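Local coordinates for protein MamA (Candidatus Magnetobacterium bavaricum, PDB 3VTX) that is a tetratricopeptide-repeat protein, an all-helical superhelical scaffold of the kind that generally mediates protein-protein interactions, at residues R26-V31 / L43-T48; K125-Y130 / Q145-A150. All blocks are in the same frame, centred on the assembly; numbering follows the deposited sequence.

Interaction 1 of 2, residues R26-V31 / L43-T48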
ATOM      1  N   ARG A  26      -0.465  -9.607  21.712  1.00 22.81           N
ATOM      2  CA  ARG A  26       0.135 -10.231  22.890  1.00 23.86           C
ATOM      3  C   ARG A  26       0.903 -11.497  22.554  1.00 24.44           C
ATOM      4  O   ARG A  26       2.034 -11.667  23.023  1.00 26.42           O
ATOM      5  CB  ARG A  26      -0.884 -10.469  24.005  1.00 23.19           C
ATOM      6  CG  ARG A  26      -1.232  -9.195  24.662  1.00 25.31           C
ATOM      7  CD  ARG A  26      -2.159  -9.356  25.894  1.00 28.28           C
ATOM      8  NE  ARG A  26      -3.539  -9.449  25.489  1.00 30.93           N
ATOM      9  CZ  ARG A  26      -4.285 -10.531  25.502  1.00 29.06           C
ATOM     10  NH1 ARG A  26      -5.550 -10.431  25.131  1.00 32.74           N
ATOM     11  NH2 ARG A  26      -3.798 -11.646  25.960  1.00 31.35           N
ATOM     12  N   ALA A  27       0.301 -12.365  21.773  1.00 25.96           N
ATOM     13  CA  ALA A  27       0.944 -13.591  21.396  1.00 27.29           C
ATOM     14  C   ALA A  27       2.224 -13.370  20.540  1.00 28.06           C
ATOM     15  O   ALA A  27       3.275 -13.943  20.805  1.00 26.39           O
ATOM     16  CB  ALA A  27      -0.057 -14.502  20.677  1.00 29.00           C
ATOM     17  N   TYR A  28       2.192 -12.404  19.601  1.00 26.03           N
ATOM     18  CA  TYR A  28       3.322 -12.148  18.752  1.00 24.71           C
ATOM     19  C   TYR A  28       4.438 -11.482  19.505  1.00 25.43           C
ATOM     20  O   TYR A  28       5.651 -11.831  19.326  1.00 26.59           O
ATOM     21  CB  TYR A  28       2.845 -11.303  17.568  1.00 24.56           C
ATOM     22  CG  TYR A  28       1.869 -11.936  16.564  1.00 25.66           C
ATOM     23  CD1 TYR A  28       1.972 -13.255  16.154  1.00 29.66           C
ATOM     24  CD2 TYR A  28       0.897 -11.170  15.946  1.00 28.90           C
ATOM     25  CE1 TYR A  28       1.077 -13.794  15.274  1.00 30.43           C
ATOM     26  CE2 TYR A  28       0.055 -11.696  14.992  1.00 28.27           C
ATOM     27  CZ  TYR A  28       0.167 -13.005  14.646  1.00 30.98           C
ATOM     28  OH  TYR A  28      -0.671 -13.488  13.704  1.00 31.87           O
ATOM     29  N   LYS A  29       4.073 -10.622  20.470  1.00 25.66           N
ATOM     30  CA  LYS A  29       5.035 -10.005  21.318  1.00 25.04           C
ATOM     31  C   LYS A  29       5.763 -11.061  22.190  1.00 28.50           C
ATOM     32  O   LYS A  29       6.972 -10.884  22.493  1.00 29.39           O
ATOM     33  CB  LYS A  29       4.478  -8.894  22.150  1.00 24.43           C
ATOM     34  CG  LYS A  29       4.167  -7.574  21.392  1.00 24.25           C
ATOM     35  CD  LYS A  29       3.589  -6.516  22.252  1.00 23.66           C
ATOM     36  CE  LYS A  29       3.370  -5.214  21.550  1.00 22.71           C
ATOM     37  NZ  LYS A  29       2.736  -4.251  22.492  1.00 24.90           N
ATOM     38  N   LYS A  30       5.013 -12.073  22.615  1.00 29.33           N
ATOM     39  CA  LYS A  30       5.574 -13.152  23.458  1.00 31.61           C
ATOM     40  C   LYS A  30       6.611 -13.931  22.587  1.00 32.29           C
ATOM     41  O   LYS A  30       7.734 -14.162  23.054  1.00 32.27           O
ATOM     42  CB  LYS A  30       4.479 -14.037  23.958  1.00 31.67           C
ATOM     43  CG  LYS A  30       5.040 -15.225  24.878  1.00 35.38           C
ATOM     44  CD  LYS A  30       4.079 -15.668  25.963  0.50 36.45           C
ATOM     45  CE  LYS A  30       4.816 -16.521  27.060  0.50 38.02           C
ATOM     46  NZ  LYS A  30       6.007 -15.734  27.582  0.50 40.17           N
ATOM     47  N   VAL A  31       6.263 -14.217  21.339  1.00 31.06           N
ATOM     48  CA  VAL A  31       7.211 -14.833  20.388  1.00 30.78           C
ATOM     49  C   VAL A  31       8.503 -14.028  20.327  1.00 32.43           C
ATOM     50  O   VAL A  31       9.620 -14.577  20.414  1.00 32.79           O
ATOM     51  CB  VAL A  31       6.630 -15.007  19.031  1.00 29.75           C
ATOM     52  CG1 VAL A  31       7.737 -15.475  18.011  1.00 28.61           C
ATOM     53  CG2 VAL A  31       5.479 -15.932  19.017  1.00 30.01           C
ATOM     54  N   LEU A  43       6.649  -9.462  10.668  1.00 25.45           N
ATOM     55  CA  LEU A  43       5.763  -9.056   9.585  1.00 26.35           C
ATOM     56  C   LEU A  43       4.310  -9.214  10.024  1.00 25.03           C
ATOM     57  O   LEU A  43       3.482  -8.390   9.752  1.00 24.65           O
ATOM     58  CB  LEU A  43       6.040  -9.889   8.330  1.00 26.26           C
ATOM     59  CG  LEU A  43       5.197  -9.486   7.148  1.00 27.20           C
ATOM     60  CD1 LEU A  43       5.313  -7.984   6.783  1.00 25.87           C
ATOM     61  CD2 LEU A  43       5.636 -10.397   5.930  1.00 28.90           C
ATOM     62  N   LYS A  44       3.985 -10.306  10.707  1.00 25.51           N
ATOM     63  CA  LYS A  44       2.635 -10.497  11.176  1.00 24.63           C
ATOM     64  C   LYS A  44       2.233  -9.462  12.214  1.00 23.94           C
ATOM     65  O   LYS A  44       1.061  -8.969  12.116  1.00 24.61           O
ATOM     66  CB  LYS A  44       2.421 -11.906  11.776  1.00 26.31           C
ATOM     67  CG  LYS A  44       2.254 -12.987  10.697  1.00 29.11           C
ATOM     68  CD  LYS A  44       2.433 -14.385  11.335  1.00 33.84           C
ATOM     69  CE  LYS A  44       2.047 -15.491  10.280  1.00 37.06           C
ATOM     70  NZ  LYS A  44       2.060 -16.791  10.955  1.00 42.09           N
ATOM     71  N   LEU A  45       3.145  -9.103  13.128  1.00 22.23           N
ATOM     72  CA  LEU A  45       2.810  -8.050  14.144  1.00 21.97           C
ATOM     73  C   LEU A  45       2.595  -6.714  13.430  1.00 21.85           C
ATOM     74  O   LEU A  45       1.666  -5.971  13.709  1.00 22.60           O
ATOM     75  CB  LEU A  45       3.850  -7.974  15.233  1.00 22.36           C
ATOM     76  CG  LEU A  45       3.691  -6.951  16.338  1.00 23.92           C
ATOM     77  CD1 LEU A  45       2.313  -7.188  16.995  1.00 20.99           C
ATOM     78  CD2 LEU A  45       4.841  -6.983  17.280  1.00 26.74           C
ATOM     79  N   GLY A  46       3.464  -6.406  12.481  1.00 21.65           N
ATOM     80  CA  GLY A  46       3.285  -5.192  11.658  1.00 22.04           C
ATOM     81  C   GLY A  46       1.927  -5.185  10.987  1.00 22.96           C
ATOM     82  O   GLY A  46       1.215  -4.189  11.007  1.00 22.18           O
ATOM     83  N   LYS A  47       1.570  -6.293  10.332  1.00 23.35           N
ATOM     84  CA  LYS A  47       0.290  -6.352   9.632  1.00 23.10           C
ATOM     85  C   LYS A  47      -0.925  -6.197  10.569  1.00 23.11           C
ATOM     86  O   LYS A  47      -1.956  -5.626  10.151  1.00 24.67           O
ATOM     87  CB  LYS A  47       0.176  -7.642   8.871  1.00 23.55           C
ATOM     88  CG  LYS A  47       1.023  -7.783   7.671  1.00 24.37           C
ATOM     89  CD  LYS A  47       0.867  -9.146   7.047  1.00 29.22           C
ATOM     90  CE  LYS A  47       1.619  -9.200   5.716  1.00 32.39           C
ATOM     91  NZ  LYS A  47       1.580 -10.604   5.090  1.00 33.64           N
ATOM     92  N   THR A  48      -0.806  -6.742  11.782  1.00 22.71           N
ATOM     93  CA  THR A  48      -1.861  -6.656  12.780  1.00 21.34           C
ATOM     94  C   THR A  48      -2.074  -5.191  13.185  1.00 21.03           C
ATOM     95  O   THR A  48      -3.206  -4.761  13.265  1.00 20.30           O
ATOM     96  CB  THR A  48      -1.620  -7.514  13.965  1.00 22.53           C
ATOM     97  OG1 THR A  48      -1.392  -8.877  13.536  1.00 27.28           O
ATOM     98  CG2 THR A  48      -2.785  -7.463  14.971  1.00 22.16           C
TER
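Tyr28 buries the largest area of any residue in the contact between 26-31 and 43-48, with Lys44 over one face of its ring and Leu45 at its base. Lys44 CB makes a CH-pi contact, 4.1 Å from the centroid of the Tyr28 ring and offset toward the phenol end, where its nearest ring atom is CZ. With CG of Tyr28 anti to its own carbonyl carbon (chi1 -66°), the ring reaches over to helix 39-51, and the lysine chain crosses it at about a right angle before running on to a salt bridge with Asp13. The phenol OH is hydrogen-bonded to that same Asp13, so one carboxylate of helix 5-18 holds both polar ends.

Helix 21-34 and helix 39-51 lie nearly antiparallel here, 152° between the short axes at a closest approach of 9.8 Å, as successive helices do in tetratricopeptide repeats. Apolar packing adds Leu45: Tyr28 CB touches its CB at 4.2 Å, and Leu45 CD2 brushes the CG methylene of the more exposed Lys29.

Among polar groups, Thr48 OG1 comes to the edge of the Tyr28 ring, 3.5 Å from CE2, as a van der Waals neighbour. Its hydrogen goes back to its own helix: Thr48 OG1 donates to Lys44 O at 2.8 Å, tilted above the carbonyl plane, while Thr48 N bonds that oxygen from the opposite face.

Interaction 2 of 2, residues K125-Y130 / Q145-A150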
ATOM      1  N   LYS A 125       6.631  12.912 -11.762  1.00 26.26           N
ATOM      2  CA  LYS A 125       6.922  11.618 -11.130  1.00 25.92           C
ATOM      3  C   LYS A 125       5.692  10.824 -10.797  1.00 24.90           C
ATOM      4  O   LYS A 125       5.686   9.611 -10.891  1.00 24.05           O
ATOM      5  CB  LYS A 125       7.797  11.780  -9.914  1.00 26.56           C
ATOM      6  CG  LYS A 125       9.292  12.214 -10.323  1.00 30.27           C
ATOM      7  CD  LYS A 125      10.216  12.132  -9.214  1.00 35.37           C
ATOM      8  CE  LYS A 125      11.675  12.416  -9.778  1.00 41.53           C
ATOM      9  NZ  LYS A 125      12.458  12.628  -8.580  1.00 47.00           N
ATOM     10  N   ALA A 126       4.669  11.527 -10.339  1.00 24.02           N
ATOM     11  CA  ALA A 126       3.418  10.846 -10.093  1.00 22.36           C
ATOM     12  C   ALA A 126       2.806  10.263 -11.349  1.00 22.60           C
ATOM     13  O   ALA A 126       2.389   9.087 -11.353  1.00 22.74           O
ATOM     14  CB  ALA A 126       2.464  11.804  -9.399  1.00 20.62           C
ATOM     15  N   ILE A 127       2.748  11.054 -12.422  1.00 22.41           N
ATOM     16  CA  ILE A 127       2.184  10.577 -13.671  1.00 22.62           C
ATOM     17  C   ILE A 127       2.973   9.317 -14.124  1.00 23.63           C
ATOM     18  O   ILE A 127       2.345   8.367 -14.615  1.00 25.33           O
ATOM     19  CB  ILE A 127       2.113  11.669 -14.702  1.00 23.21           C
ATOM     20  CG1 ILE A 127       1.099  12.724 -14.261  1.00 22.99           C
ATOM     21  CG2 ILE A 127       1.780  11.042 -16.121  1.00 25.72           C
ATOM     22  CD1 ILE A 127       1.278  14.144 -14.942  1.00 24.26           C
ATOM     23  N   GLU A 128       4.296   9.340 -14.038  1.00 25.89           N
ATOM     24  CA  GLU A 128       5.100   8.173 -14.468  1.00 26.25           C
ATOM     25  C   GLU A 128       4.646   6.909 -13.701  1.00 27.36           C
ATOM     26  O   GLU A 128       4.381   5.859 -14.297  1.00 29.72           O
ATOM     27  CB  GLU A 128       6.588   8.490 -14.233  1.00 28.10           C
ATOM     28  CG  GLU A 128       7.603   7.352 -14.562  1.00 34.16           C
ATOM     29  CD  GLU A 128       9.062   7.808 -14.387  0.50 36.89           C
ATOM     30  OE1 GLU A 128       9.407   8.658 -13.499  0.50 36.25           O
ATOM     31  OE2 GLU A 128       9.862   7.290 -15.153  0.50 42.45           O
ATOM     32  N   ALA A 129       4.462   7.041 -12.382  1.00 26.01           N
ATOM     33  CA  ALA A 129       4.084   5.893 -11.533  1.00 25.09           C
ATOM     34  C   ALA A 129       2.652   5.462 -11.856  1.00 23.69           C
ATOM     35  O   ALA A 129       2.294   4.273 -11.922  1.00 26.12           O
ATOM     36  CB  ALA A 129       4.151   6.302 -10.010  1.00 23.72           C
ATOM     37  N   TYR A 130       1.749   6.425 -12.051  1.00 22.92           N
ATOM     38  CA  TYR A 130       0.391   6.034 -12.428  1.00 21.52           C
ATOM     39  C   TYR A 130       0.283   5.330 -13.817  1.00 23.07           C
ATOM     40  O   TYR A 130      -0.587   4.449 -13.994  1.00 24.01           O
ATOM     41  CB  TYR A 130      -0.566   7.236 -12.456  1.00 20.41           C
ATOM     42  CG  TYR A 130      -0.702   8.021 -11.164  1.00 18.80           C
ATOM     43  CD1 TYR A 130      -0.815   7.380  -9.955  1.00 20.83           C
ATOM     44  CD2 TYR A 130      -0.800   9.439 -11.184  1.00 21.51           C
ATOM     45  CE1 TYR A 130      -1.036   8.121  -8.765  1.00 18.39           C
ATOM     46  CE2 TYR A 130      -0.990  10.197  -9.987  1.00 20.02           C
ATOM     47  CZ  TYR A 130      -1.045   9.508  -8.793  1.00 20.47           C
ATOM     48  OH  TYR A 130      -1.371  10.210  -7.643  1.00 21.80           O
ATOM     49  N   GLN A 145      -8.129   8.745 -13.025  1.00 18.88           N
ATOM     50  CA  GLN A 145      -8.551   9.945 -12.320  1.00 17.74           C
ATOM     51  C   GLN A 145      -7.320  10.651 -11.712  1.00 18.37           C
ATOM     52  O   GLN A 145      -7.202  11.856 -11.783  1.00 17.93           O
ATOM     53  CB  GLN A 145      -9.582   9.598 -11.236  1.00 18.56           C
ATOM     54  CG  GLN A 145     -10.860   9.021 -11.725  1.00 20.84           C
ATOM     55  CD  GLN A 145     -11.711   8.538 -10.538  1.00 24.59           C
ATOM     56  OE1 GLN A 145     -12.115   9.388  -9.698  1.00 26.08           O
ATOM     57  NE2 GLN A 145     -11.826   7.219 -10.322  1.00 20.18           N
ATOM     58  N   SER A 146      -6.478   9.872 -11.075  1.00 17.30           N
ATOM     59  CA  SER A 146      -5.256  10.382 -10.392  1.00 18.58           C
ATOM     60  C   SER A 146      -4.318  11.057 -11.389  1.00 19.02           C
ATOM     61  O   SER A 146      -3.736  12.142 -11.077  1.00 18.21           O
ATOM     62  CB  SER A 146      -4.543   9.290  -9.600  1.00 17.94           C
ATOM     63  OG  SER A 146      -5.345   8.858  -8.531  1.00 19.21           O
ATOM     64  N   ILE A 147      -4.176  10.477 -12.602  1.00 19.71           N
ATOM     65  CA  ILE A 147      -3.448  11.155 -13.675  1.00 20.59           C
ATOM     66  C   ILE A 147      -4.053  12.506 -14.001  1.00 21.77           C
ATOM     67  O   ILE A 147      -3.347  13.510 -14.075  1.00 21.81           O
ATOM     68  CB  ILE A 147      -3.226  10.309 -14.932  1.00 20.49           C
ATOM     69  CG1 ILE A 147      -2.342   9.104 -14.568  1.00 21.38           C
ATOM     70  CG2 ILE A 147      -2.649  11.223 -16.069  1.00 24.68           C
ATOM     71  CD1 ILE A 147      -2.315   8.057 -15.726  1.00 24.66           C
ATOM     72  N   GLY A 148      -5.346  12.532 -14.114  1.00 20.75           N
ATOM     73  CA  GLY A 148      -6.079  13.789 -14.373  1.00 21.79           C
ATOM     74  C   GLY A 148      -5.749  14.834 -13.317  1.00 19.02           C
ATOM     75  O   GLY A 148      -5.490  16.024 -13.636  1.00 20.40           O
ATOM     76  N   LEU A 149      -5.729  14.397 -12.042  1.00 19.25           N
ATOM     77  CA  LEU A 149      -5.502  15.368 -10.953  1.00 18.72           C
ATOM     78  C   LEU A 149      -4.057  15.915 -11.049  1.00 19.86           C
ATOM     79  O   LEU A 149      -3.792  17.106 -10.814  1.00 19.24           O
ATOM     80  CB  LEU A 149      -5.742  14.749  -9.633  1.00 19.37           C
ATOM     81  CG  LEU A 149      -5.478  15.633  -8.368  1.00 19.08           C
ATOM     82  CD1 LEU A 149      -6.545  16.741  -8.364  1.00 21.93           C
ATOM     83  CD2 LEU A 149      -5.565  14.838  -7.084  1.00 22.33           C
ATOM     84  N   ALA A 150      -3.123  15.037 -11.356  1.00 19.51           N
ATOM     85  CA  ALA A 150      -1.701  15.458 -11.517  1.00 21.78           C
ATOM     86  C   ALA A 150      -1.553  16.467 -12.627  1.00 21.52           C
ATOM     87  O   ALA A 150      -0.801  17.456 -12.467  1.00 22.55           O
ATOM     88  CB  ALA A 150      -0.761  14.261 -11.705  1.00 19.02           C
TER
HETATM   89  O   HOH W   1      -2.893  12.449  -8.409  1.00 20.78           O
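Helices 123-136 and 141-153 run close to antiparallel where 125-130 meets 145-150, with 165° between the short axes, a closest approach of 9.3 Å, and Ile127 and Ile147 nearest each other by CA. Tyr130 buries the largest area of any residue in the contact. Ser146 CB stands over one face of its ring, 3.7 Å from the centroid and only 17° off the normal, a CH-pi contact that lies somewhat toward the phenol end. The opposite face has Ala126 O, one turn back in the same helix, near its CG and CD2, so the two faces are covered at different ends of the ring.

Ile147 takes the base of the tyrosine: its CG1 closes to 3.3 Å from Tyr130 CB, a tight fit, as the two side chains slide past each other in opposite directions. At the ring edge lies the methyl of Ala150, whose closer partner is Ile127. CG1 of that isoleucine, anti to the carbonyl carbon (chi1 -67°), brings its branch to 3.5 Å from Ala150 CB.

One water bridges the polar atoms, lying 2.8 Å from Tyr130 OH and donating to Ser146 O. It links the phenol to the backbone of the facing helix, whereas Ser146 OG bonds to Tyr111 OH and Arg142 O.

The pair joins one tetratricopeptide repeat to the next: helix 107-119 adds Leu115, Asp118 and the Tyr111 ring around Tyr130, and Tyr163 of helix 157-169 packs on Ile147.

Overall arrangement
The two contacts follow one another along the chain, interaction 1 closing before interaction 2 opens, and they lie on opposite sides of the chain's centre. Their centres are 36 Å apart and their nearest atoms about 22 Å, so neither touches the other; the helices from 55-68 to 107-119 fill the sequence between them. Both nevertheless use one device: a buried tyrosine on the first helix takes a CB of the second, from a lysine and a serine respectively, over one ring face. They differ in how the phenol is held, by a carboxylate of a preceding helix in interaction 1 and by a bridging water in interaction 2, and interaction 2 is the more completely buried.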